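Local coordinates for protein D-galactonate dehydratase family member RspA (Pantoea ananatis, PDB 3T6C) that dehydrates D-gluconate to 2-dehydro-3-deoxy-D-gluconate with low activity in vitro, using one magnesium ion per subunit, at residues G144-V149 / F371-Y376; W347-D352 / C359-L364; Q172-Q177 / F239-L244. All coordinates share one frame; numbering follows the deposited sequence.

In the fold
All three contacts belong to the magnesium-dependent barrel of the enolase superfamily. Contact 1 pairs strand 145-151 with strand 374-375, joining the first and last parallel barrel strands. Contact 3 continues round the same sheet by pairing 173-176, the other parallel neighbour of 145-151, with 242-246; the centres of contacts 1 and 3 are about 12 Å apart. Contact 2, about 9 Å from contact 1 between centres, sets a loop against helix 355-367, the helix before strand 374-375. Along the chain, contact 3 and then contact 2 fall between the two segments of contact 1. Contacts 2 and 3 do not touch, their centres about 19 Å apart, yet each contact brings at least one residue to the gluconate pocket.

Contact 1: residues G144-V149 / F371-Y376; sequences GIALYV and FGIQEY. With GCO (D-gluconic acid), chain D.
The ring of Tyr148 lies across the backbone of Glu375: Glu375 CA sits over one ring face, 3.7 Å from the centroid and 21° off the normal, which defines a CH-pi contact. CG1 and CG2 of Ile373 come up to the edge of this ring. A chi1 of 77° puts Tyr148 CG between its own backbone N and carbonyl carbon and swings the ring over the partner strand. Ring and carboxylate planes are only 18° apart, and Tyr148 OH packs against Glu375 CD at 3.2 Å; the angles to both carboxylate oxygens are too poor for a hydrogen bond. At the edge of the Phe371 ring, in its plane, is Ala146 O, 3.5 Å from Phe371 CZ. Leu147 CD1 lies over a face of Tyr376, 4.0 Å from its CG, while Val149 CG1 meets an edge.

The backbones pair in parallel, Leu147 with Gln374 and Tyr148 with Glu375. Gln374 N donates to Ala146 O at 2.9 Å, Tyr148 N to Gln374 O at 3.1 Å, and Tyr376 N to Tyr148 O at 2.9 Å. This pairing closes the barrel sheet and carries the substrate-binding Glu375 to the gluconate, its OE2 being 2.5 Å from O1A of the ligand. Around Glu375, OE1 takes a salt bridge from Arg319 and a hydrogen bond from Ser349 N, while OE2 is bonded to His150. Strand 173-176 packs on Tyr148 and Ile373, strand 392-394 on Leu147 and Tyr376, and helix 355-367 on Ile145 and Phe371.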
loop_
_atom_site.group_PDB
_atom_site.type_symbol
_atom_site.label_atom_id
_atom_site.label_comp_id
_atom_site.label_asym_id
_atom_site.label_seq_id
_atom_site.Cartn_x
_atom_site.Cartn_y
_atom_site.Cartn_z
ATOM N N GLY A 144 -21.153 37.133 6.595
ATOM C CA GLY A 144 -21.389 37.388 5.186
ATOM C C GLY A 144 -20.810 36.142 4.479
ATOM O O GLY A 144 -19.900 35.492 5.005
ATOM N N ILE A 145 -21.339 35.827 3.302
ATOM C CA ILE A 145 -20.862 34.684 2.516
ATOM C C ILE A 145 -20.051 35.189 1.323
ATOM O O ILE A 145 -20.570 35.879 0.428
ATOM C CB ILE A 145 -22.073 33.866 1.994
ATOM C CG1 ILE A 145 -22.797 33.187 3.169
ATOM C CG2 ILE A 145 -21.654 32.858 0.880
ATOM C CD1 ILE A 145 -21.920 32.389 4.128
ATOM N N ALA A 146 -18.772 34.865 1.308
ATOM C CA ALA A 146 -17.902 35.314 0.201
ATOM C C ALA A 146 -18.263 34.658 -1.123
ATOM O O ALA A 146 -18.510 33.427 -1.203
ATOM C CB ALA A 146 -16.436 35.078 0.550
ATOM N N LEU A 147 -18.321 35.490 -2.162
ATOM C CA LEU A 147 -18.793 35.069 -3.487
ATOM C C LEU A 147 -17.663 35.025 -4.507
ATOM O O LEU A 147 -16.767 35.874 -4.486
ATOM C CB LEU A 147 -19.894 36.033 -3.979
ATOM C CG LEU A 147 -21.047 36.244 -2.995
ATOM C CD1 LEU A 147 -21.990 37.301 -3.633
ATOM C CD2 LEU A 147 -21.787 34.942 -2.778
ATOM N N TYR A 148 -17.706 34.069 -5.455
ATOM C CA TYR A 148 -16.974 34.282 -6.691
ATOM C C TYR A 148 -17.918 34.392 -7.871
ATOM O O TYR A 148 -19.026 33.840 -7.835
ATOM C CB TYR A 148 -15.933 33.187 -6.966
ATOM C CG TYR A 148 -16.436 31.820 -7.504
ATOM C CD1 TYR A 148 -16.613 31.613 -8.894
ATOM C CD2 TYR A 148 -16.650 30.756 -6.650
ATOM C CE1 TYR A 148 -17.031 30.366 -9.388
ATOM C CE2 TYR A 148 -17.008 29.476 -7.131
ATOM C CZ TYR A 148 -17.229 29.303 -8.478
ATOM O OH TYR A 148 -17.608 28.048 -8.896
ATOM N N VAL A 149 -17.481 35.129 -8.883
ATOM C CA VAL A 149 -18.316 35.422 -10.009
ATOM C C VAL A 149 -17.584 35.020 -11.284
ATOM O O VAL A 149 -16.377 34.775 -11.280
ATOM C CB VAL A 149 -18.683 36.909 -10.071
ATOM C CG1 VAL A 149 -19.723 37.243 -8.978
ATOM C CG2 VAL A 149 -17.430 37.805 -10.002
ATOM N N PHE A 371 -16.443 26.273 5.382
ATOM C CA PHE A 371 -16.849 26.992 4.162
ATOM C C PHE A 371 -15.655 27.472 3.352
ATOM O O PHE A 371 -14.699 28.037 3.925
ATOM C CB PHE A 371 -17.653 28.235 4.576
ATOM C CG PHE A 371 -17.957 29.162 3.422
ATOM C CD1 PHE A 371 -18.781 28.775 2.367
ATOM C CD2 PHE A 371 -17.359 30.422 3.400
ATOM C CE1 PHE A 371 -19.027 29.710 1.288
ATOM C CE2 PHE A 371 -17.584 31.322 2.352
ATOM C CZ PHE A 371 -18.447 30.927 1.307
ATOM N N GLY A 372 -15.611 27.099 2.053
ATOM C CA GLY A 372 -14.625 27.678 1.135
ATOM C C GLY A 372 -14.950 28.928 0.327
ATOM O O GLY A 372 -14.414 30.000 0.552
ATOM N N ILE A 373 -15.956 28.801 -0.533
ATOM C CA ILE A 373 -16.363 29.942 -1.350
ATOM C C ILE A 373 -17.775 29.647 -1.852
ATOM O O ILE A 373 -18.160 28.467 -1.910
ATOM C CB ILE A 373 -15.336 30.205 -2.504
ATOM C CG1 ILE A 373 -15.574 31.582 -3.125
ATOM C CG2 ILE A 373 -15.464 29.130 -3.596
ATOM C CD1 ILE A 373 -15.280 32.744 -2.115
ATOM N N GLN A 374 -18.522 30.701 -2.226
ATOM C CA GLN A 374 -19.838 30.452 -2.861
ATOM C C GLN A 374 -19.922 31.064 -4.257
ATOM O O GLN A 374 -19.951 32.278 -4.411
ATOM C CB GLN A 374 -20.951 31.041 -1.989
ATOM C CG GLN A 374 -22.387 30.654 -2.468
ATOM C CD GLN A 374 -22.500 29.153 -2.755
ATOM O OE1 GLN A 374 -22.514 28.745 -3.940
ATOM N NE2 GLN A 374 -22.509 28.328 -1.709
ATOM N N GLU A 375 -19.987 30.203 -5.270
ATOM C CA GLU A 375 -20.284 30.619 -6.632
ATOM C C GLU A 375 -21.567 31.414 -6.667
ATOM O O GLU A 375 -22.525 31.040 -5.970
ATOM C CB GLU A 375 -20.495 29.356 -7.453
ATOM C CG GLU A 375 -20.597 29.628 -8.952
ATOM C CD GLU A 375 -20.626 28.353 -9.760
ATOM O OE1 GLU A 375 -20.897 27.279 -9.228
ATOM O OE2 GLU A 375 -20.371 28.417 -10.986
ATOM N N TYR A 376 -21.607 32.463 -7.491
ATOM C CA TYR A 376 -22.816 33.252 -7.568
ATOM C C TYR A 376 -23.031 33.743 -8.983
ATOM O O TYR A 376 -22.100 34.245 -9.617
ATOM C CB TYR A 376 -22.639 34.449 -6.649
ATOM C CG TYR A 376 -23.813 35.391 -6.704
ATOM C CD1 TYR A 376 -24.997 35.036 -6.111
ATOM C CD2 TYR A 376 -23.698 36.619 -7.337
ATOM C CE1 TYR A 376 -26.067 35.884 -6.146
ATOM C CE2 TYR A 376 -24.788 37.496 -7.380
ATOM C CZ TYR A 376 -25.937 37.093 -6.786
ATOM O OH TYR A 376 -27.034 37.927 -6.808
HETATM C C1 GCO D . -20.183 25.780 -13.056
HETATM C C2 GCO D . -20.661 24.685 -13.933
HETATM C C3 GCO D . -21.842 25.044 -14.815
HETATM C C4 GCO D . -22.430 23.804 -15.456
HETATM C C5 GCO D . -23.930 23.935 -15.547
HETATM C C6 GCO D . -24.609 22.722 -16.158
HETATM O O1A GCO D . -20.939 26.727 -12.689
HETATM O O1B GCO D . -19.020 25.672 -12.547
HETATM O O2 GCO D . -19.555 24.063 -14.533
HETATM O O3 GCO D . -21.366 25.942 -15.748
HETATM O O4 GCO D . -21.862 23.675 -16.747
HETATM O O5 GCO D . -24.427 24.140 -14.277
HETATM O O6 GCO D . -26.019 22.808 -16.219
#

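Contact 2: residues W347-D352 / C359-L364; sequences WHSPGD and CANMHL. With GCO (D-gluconic acid), chain D.
Trp347 and Asn361 carry most of the packing between the loop and the helix. The amide of Asn361 comes up beside the root of the indole, OD1 lying 3.6 Å from Trp347 CB, with the ring and amide planes 22° apart. One helical turn further on, Leu364 crosses Trp347 at about a right angle and sets its CB 3.7 Å from the indole NE1. Trp347 CG is anti to its own carbonyl carbon (chi1 -52°), and this directs the pyrrole side of the indole, CD1 and NE1, along the turn from Asn361 to Leu364.

Polar contacts converge on the carbonyl of His348. Asn361 ND2 gives it a weak hydrogen bond, 3.4 Å from ND2 to His348 O, with 148° at the hydrogen. A water reinforces this link by donating to His348 O and to Asn361 OD1, at 2.8 Å in each case, so both ends of the amide are tied to one backbone oxygen. Ser349 OG lies 3.2 Å from Asn361 ND2.

The loop 347-352 follows strand 344-345 of the enolase-type barrel and leads into helix 355-367. Such loops, at the C-terminal ends of the barrel strands, line the active site in this superfamily.

His348, its CB pointing away from the helix, and Asp352 further along the loop bond to the gluconate. His348 NE2 donates to O5 of gluconate at 2.8 Å, with O5 near the imidazole plane at its edge, and the other ring nitrogen, ND1, is hydrogen-bonded to His321. Asp352 spans two hydroxyls: O5 donates to OD1 at 2.7 Å and O6 to OD2 at 2.8 Å. Pro350 CG adds van der Waals contact with O5; this position probably matters for activity and substrate specificity, proline being the residue found in family members with low D-mannonate dehydratase activity.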
loop_
_atom_site.group_PDB
_atom_site.type_symbol
_atom_site.label_atom_id
_atom_site.label_comp_id
_atom_site.label_asym_id
_atom_site.label_seq_id
_atom_site.Cartn_x
_atom_site.Cartn_y
_atom_site.Cartn_z
ATOM N N TRP A 347 -20.133 24.889 -2.955
ATOM C CA TRP A 347 -21.307 24.278 -3.610
ATOM C C TRP A 347 -21.529 24.899 -4.977
ATOM O O TRP A 347 -21.393 26.108 -5.158
ATOM C CB TRP A 347 -22.574 24.474 -2.743
ATOM C CG TRP A 347 -22.416 24.023 -1.295
ATOM C CD1 TRP A 347 -22.561 24.803 -0.182
ATOM C CD2 TRP A 347 -22.094 22.721 -0.828
ATOM N NE1 TRP A 347 -22.366 24.064 0.957
ATOM C CE2 TRP A 347 -22.060 22.788 0.600
ATOM C CE3 TRP A 347 -21.831 21.490 -1.461
ATOM C CZ2 TRP A 347 -21.848 21.675 1.398
ATOM C CZ3 TRP A 347 -21.556 20.375 -0.640
ATOM C CH2 TRP A 347 -21.576 20.488 0.766
ATOM N N HIS A 348 -21.948 24.044 -5.921
ATOM C CA HIS A 348 -22.287 24.510 -7.301
ATOM C C HIS A 348 -23.527 25.401 -7.282
ATOM O O HIS A 348 -24.551 25.066 -6.638
ATOM C CB HIS A 348 -22.481 23.248 -8.133
ATOM C CG HIS A 348 -22.974 23.479 -9.543
ATOM N ND1 HIS A 348 -24.309 23.340 -9.875
ATOM C CD2 HIS A 348 -22.327 23.775 -10.700
ATOM C CE1 HIS A 348 -24.466 23.561 -11.176
ATOM N NE2 HIS A 348 -23.279 23.791 -11.705
ATOM N N SER A 349 -23.382 26.607 -7.848
ATOM C CA SER A 349 -24.508 27.548 -7.860
ATOM C C SER A 349 -24.476 28.569 -9.009
ATOM O O SER A 349 -24.238 29.747 -8.746
ATOM C CB SER A 349 -24.497 28.270 -6.516
ATOM O OG SER A 349 -25.787 28.821 -6.279
ATOM N N PRO A 350 -24.663 28.140 -10.235
ATOM C CA PRO A 350 -24.754 28.867 -11.496
ATOM C C PRO A 350 -26.243 29.237 -11.709
ATOM O O PRO A 350 -26.946 29.621 -10.781
ATOM C CB PRO A 350 -24.177 27.884 -12.504
ATOM C CG PRO A 350 -24.698 26.647 -12.068
ATOM C CD PRO A 350 -24.835 26.711 -10.514
ATOM N N GLY A 351 -26.620 29.397 -12.947
ATOM C CA GLY A 351 -28.015 29.691 -13.234
ATOM C C GLY A 351 -28.971 28.529 -13.036
ATOM O O GLY A 351 -30.156 28.818 -12.799
ATOM N N ASP A 352 -28.515 27.262 -13.131
ATOM C CA ASP A 352 -29.556 26.245 -13.025
ATOM C C ASP A 352 -29.538 25.714 -11.607
ATOM O O ASP A 352 -29.231 24.545 -11.308
ATOM C CB ASP A 352 -29.219 25.083 -14.001
ATOM C CG ASP A 352 -27.761 24.610 -13.972
ATOM O OD1 ASP A 352 -26.793 25.406 -13.952
ATOM O OD2 ASP A 352 -27.554 23.374 -13.990
ATOM N N CYS A 359 -30.532 29.605 -1.434
ATOM C CA CYS A 359 -30.654 29.793 0.026
ATOM C C CYS A 359 -30.159 28.580 0.804
ATOM O O CYS A 359 -29.444 28.733 1.789
ATOM C CB CYS A 359 -32.107 30.107 0.421
ATOM S SG CYS A 359 -32.642 31.757 -0.088
ATOM N N ALA A 360 -30.469 27.358 0.347
ATOM C CA ALA A 360 -29.953 26.176 1.022
ATOM C C ALA A 360 -28.426 26.153 1.020
ATOM O O ALA A 360 -27.823 25.926 2.067
ATOM C CB ALA A 360 -30.449 24.954 0.287
ATOM N N ASN A 361 -27.813 26.443 -0.143
ATOM C CA ASN A 361 -26.339 26.517 -0.193
ATOM C C ASN A 361 -25.841 27.476 0.875
ATOM O O ASN A 361 -24.870 27.197 1.594
ATOM C CB ASN A 361 -25.815 27.062 -1.515
ATOM C CG ASN A 361 -25.979 26.119 -2.665
ATOM O OD1 ASN A 361 -26.135 24.903 -2.507
ATOM N ND2 ASN A 361 -25.833 26.681 -3.884
ATOM N N MET A 362 -26.490 28.641 0.965
ATOM C CA MET A 362 -25.975 29.695 1.824
ATOM C C MET A 362 -26.214 29.401 3.321
ATOM O O MET A 362 -25.421 29.847 4.152
ATOM C CB MET A 362 -26.572 31.052 1.419
ATOM C CG MET A 362 -25.895 31.510 0.130
ATOM S SD MET A 362 -26.484 33.104 -0.364
ATOM C CE MET A 362 -25.541 33.314 -1.903
ATOM N N HIS A 363 -27.309 28.690 3.651
ATOM C CA HIS A 363 -27.536 28.283 5.034
ATOM C C HIS A 363 -26.489 27.267 5.484
ATOM O O HIS A 363 -25.994 27.357 6.609
ATOM C CB HIS A 363 -28.944 27.761 5.220
ATOM C CG HIS A 363 -29.969 28.850 5.319
ATOM N ND1 HIS A 363 -30.912 28.901 6.331
ATOM C CD2 HIS A 363 -30.202 29.929 4.533
ATOM C CE1 HIS A 363 -31.691 29.959 6.156
ATOM N NE2 HIS A 363 -31.293 30.595 5.063
ATOM N N LEU A 364 -26.142 26.331 4.609
ATOM C CA LEU A 364 -24.978 25.456 4.858
ATOM C C LEU A 364 -23.711 26.284 4.978
ATOM O O LEU A 364 -22.928 26.084 5.923
ATOM C CB LEU A 364 -24.821 24.426 3.737
ATOM C CG LEU A 364 -25.859 23.281 3.799
ATOM C CD1 LEU A 364 -26.098 22.777 2.363
ATOM C CD2 LEU A 364 -25.335 22.171 4.693
HETATM C C1 GCO D . -20.183 25.780 -13.056
HETATM C C2 GCO D . -20.661 24.685 -13.933
HETATM C C3 GCO D . -21.842 25.044 -14.815
HETATM C C4 GCO D . -22.430 23.804 -15.456
HETATM C C5 GCO D . -23.930 23.935 -15.547
HETATM C C6 GCO D . -24.609 22.722 -16.158
HETATM O O1A GCO D . -20.939 26.727 -12.689
HETATM O O1B GCO D . -19.020 25.672 -12.547
HETATM O O2 GCO D . -19.555 24.063 -14.533
HETATM O O3 GCO D . -21.366 25.942 -15.748
HETATM O O4 GCO D . -21.862 23.675 -16.747
HETATM O O5 GCO D . -24.427 24.140 -14.277
HETATM O O6 GCO D . -26.019 22.808 -16.219
HETATM O O HOH W 1 -25.853 23.408 -4.838
#

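Contact 3: residues Q172-Q177 / F239-L244; sequences QYIRCQ and FSVELL
Gln172 opens the pairing with its carbonyl, which accepts Glu242 N at 3.0 Å (162° at the hydrogen); Val241 CG2 packs against the same oxygen. Tyr173 and Glu242 then run side by side, pointing the same way, with Tyr173 CD2 3.5 Å from Glu242 CB. Beyond that methylene chain, Glu242 OE2 forms a salt bridge with Lys224 of the second subunit, so this pair lies at a subunit interface.

Both backbone polar groups of Ile174 are used: its N donates to Glu242 O at 2.9 Å and its O accepts Leu244 N at 2.9 Å. On the face shared with Leu243, Ile174 CD1 meets Val241 CG2 at 3.9 Å, crossing it at about a right angle. The axes of the short strands 173-176 and 242-244 come within 4.4 Å, and their N-to-C directions differ by 32°, a twisted parallel pair of the enolase-type barrel, with helix 156-168 covering the Ile174 face.

Arg175 CG passes 3.7 Å from Leu244 O, then the chain bends at chi3 (83°), and the guanidinium leaves Leu244 behind to bond through NH1 to Tyr181 OH and to touch the gluconate, close to Asp246. Cys176 N donates to Leu244 O, and its SG rests against Leu243 CD2 under helix 219-237.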
loop_
_atom_site.group_PDB
_atom_site.type_symbol
_atom_site.label_atom_id
_atom_site.label_comp_id
_atom_site.label_asym_id
_atom_site.label_seq_id
_atom_site.Cartn_x
_atom_site.Cartn_y
_atom_site.Cartn_z
ATOM N N GLN A 172 -13.916 39.758 -4.702
ATOM C CA GLN A 172 -12.534 39.390 -4.369
ATOM C C GLN A 172 -12.069 38.028 -4.915
ATOM O O GLN A 172 -10.891 37.642 -4.731
ATOM C CB GLN A 172 -12.374 39.477 -2.857
ATOM C CG GLN A 172 -12.752 40.876 -2.367
ATOM C CD GLN A 172 -12.558 41.046 -0.858
ATOM O OE1 GLN A 172 -13.357 40.519 -0.021
ATOM N NE2 GLN A 172 -11.569 41.803 -0.512
ATOM N N TYR A 173 -12.994 37.306 -5.547
ATOM C CA TYR A 173 -12.765 35.969 -6.078
ATOM C C TYR A 173 -13.432 35.927 -7.425
ATOM O O TYR A 173 -14.646 36.212 -7.516
ATOM C CB TYR A 173 -13.416 34.923 -5.169
ATOM C CG TYR A 173 -12.902 34.926 -3.736
ATOM C CD1 TYR A 173 -13.375 35.862 -2.818
ATOM C CD2 TYR A 173 -11.994 33.949 -3.303
ATOM C CE1 TYR A 173 -12.939 35.839 -1.534
ATOM C CE2 TYR A 173 -11.563 33.934 -1.976
ATOM C CZ TYR A 173 -12.035 34.885 -1.130
ATOM O OH TYR A 173 -11.616 34.883 0.189
ATOM N N ILE A 174 -12.651 35.633 -8.462
ATOM C CA ILE A 174 -13.140 35.748 -9.841
ATOM C C ILE A 174 -12.729 34.538 -10.660
ATOM O O ILE A 174 -11.512 34.224 -10.733
ATOM C CB ILE A 174 -12.586 37.029 -10.476
ATOM C CG1 ILE A 174 -13.091 38.235 -9.648
ATOM C CG2 ILE A 174 -13.120 37.161 -11.917
ATOM C CD1 ILE A 174 -12.359 39.489 -9.973
ATOM N N ARG A 175 -13.714 33.854 -11.265
ATOM C CA ARG A 175 -13.398 32.758 -12.195
ATOM C C ARG A 175 -13.151 33.364 -13.574
ATOM O O ARG A 175 -13.970 34.157 -14.043
ATOM C CB ARG A 175 -14.558 31.790 -12.284
ATOM C CG ARG A 175 -14.182 30.552 -13.103
ATOM C CD ARG A 175 -15.381 29.636 -13.276
ATOM N NE ARG A 175 -16.213 30.088 -14.391
ATOM C CZ ARG A 175 -17.148 29.310 -14.913
ATOM N NH1 ARG A 175 -17.359 28.119 -14.394
ATOM N NH2 ARG A 175 -17.841 29.679 -15.996
ATOM N N CYS A 176 -12.073 32.971 -14.225
ATOM C CA CYS A 176 -11.680 33.525 -15.556
ATOM C C CYS A 176 -11.614 32.414 -16.582
ATOM O O CYS A 176 -10.841 31.467 -16.412
ATOM C CB CYS A 176 -10.304 34.216 -15.485
ATOM S SG CYS A 176 -10.356 35.625 -14.310
ATOM N N GLN A 177 -12.462 32.519 -17.622
ATOM C CA GLN A 177 -12.473 31.616 -18.758
ATOM C C GLN A 177 -12.230 32.469 -19.995
ATOM O O GLN A 177 -12.499 33.697 -19.981
ATOM C CB GLN A 177 -13.853 30.943 -18.874
ATOM C CG GLN A 177 -14.398 30.272 -17.615
ATOM C CD GLN A 177 -13.627 29.038 -17.154
ATOM O OE1 GLN A 177 -13.199 28.981 -15.998
ATOM N NE2 GLN A 177 -13.511 28.033 -18.028
ATOM N N PHE A 239 -1.505 40.003 -7.673
ATOM C CA PHE A 239 -1.704 38.777 -6.885
ATOM C C PHE A 239 -2.625 38.896 -5.691
ATOM O O PHE A 239 -2.839 37.915 -4.985
ATOM C CB PHE A 239 -0.328 38.193 -6.451
ATOM C CG PHE A 239 0.379 37.457 -7.553
ATOM C CD1 PHE A 239 0.234 36.067 -7.679
ATOM C CD2 PHE A 239 1.151 38.121 -8.488
ATOM C CE1 PHE A 239 0.859 35.376 -8.698
ATOM C CE2 PHE A 239 1.787 37.419 -9.524
ATOM C CZ PHE A 239 1.611 36.011 -9.622
ATOM N N SER A 240 -3.203 40.057 -5.423
ATOM C CA SER A 240 -4.106 40.111 -4.283
ATOM C C SER A 240 -5.418 39.427 -4.582
ATOM O O SER A 240 -5.957 38.716 -3.734
ATOM C CB SER A 240 -4.389 41.537 -3.845
ATOM O OG SER A 240 -3.173 42.183 -3.504
ATOM N N VAL A 241 -5.947 39.655 -5.779
ATOM C CA VAL A 241 -7.246 39.096 -6.119
ATOM C C VAL A 241 -7.140 37.579 -6.247
ATOM O O VAL A 241 -6.130 37.061 -6.715
ATOM C CB VAL A 241 -7.772 39.728 -7.459
ATOM C CG1 VAL A 241 -6.867 39.381 -8.612
ATOM C CG2 VAL A 241 -9.214 39.334 -7.734
ATOM N N GLU A 242 -8.194 36.853 -5.865
ATOM C CA GLU A 242 -8.179 35.393 -6.071
ATOM C C GLU A 242 -8.798 35.027 -7.407
ATOM O O GLU A 242 -9.874 35.544 -7.739
ATOM C CB GLU A 242 -8.999 34.716 -4.950
ATOM C CG GLU A 242 -8.404 35.012 -3.548
ATOM C CD GLU A 242 -7.029 34.409 -3.355
ATOM O OE1 GLU A 242 -6.794 33.299 -3.892
ATOM O OE2 GLU A 242 -6.153 35.014 -2.680
ATOM N N LEU A 243 -8.124 34.159 -8.162
ATOM C CA LEU A 243 -8.554 33.845 -9.523
ATOM C C LEU A 243 -8.789 32.332 -9.609
ATOM O O LEU A 243 -8.063 31.532 -9.016
ATOM C CB LEU A 243 -7.456 34.232 -10.521
ATOM C CG LEU A 243 -7.134 35.765 -10.621
ATOM C CD1 LEU A 243 -6.037 35.970 -11.697
ATOM C CD2 LEU A 243 -8.336 36.635 -10.899
ATOM N N LEU A 244 -9.831 31.941 -10.320
ATOM C CA LEU A 244 -10.281 30.533 -10.407
ATOM C C LEU A 244 -10.399 30.157 -11.875
ATOM O O LEU A 244 -10.563 31.024 -12.731
ATOM C CB LEU A 244 -11.680 30.381 -9.762
ATOM C CG LEU A 244 -11.799 30.577 -8.250
ATOM C CD1 LEU A 244 -11.598 32.050 -7.772
ATOM C CD2 LEU A 244 -13.113 30.049 -7.797
HETATM O O HOH W 2 -9.009 38.969 -3.142
#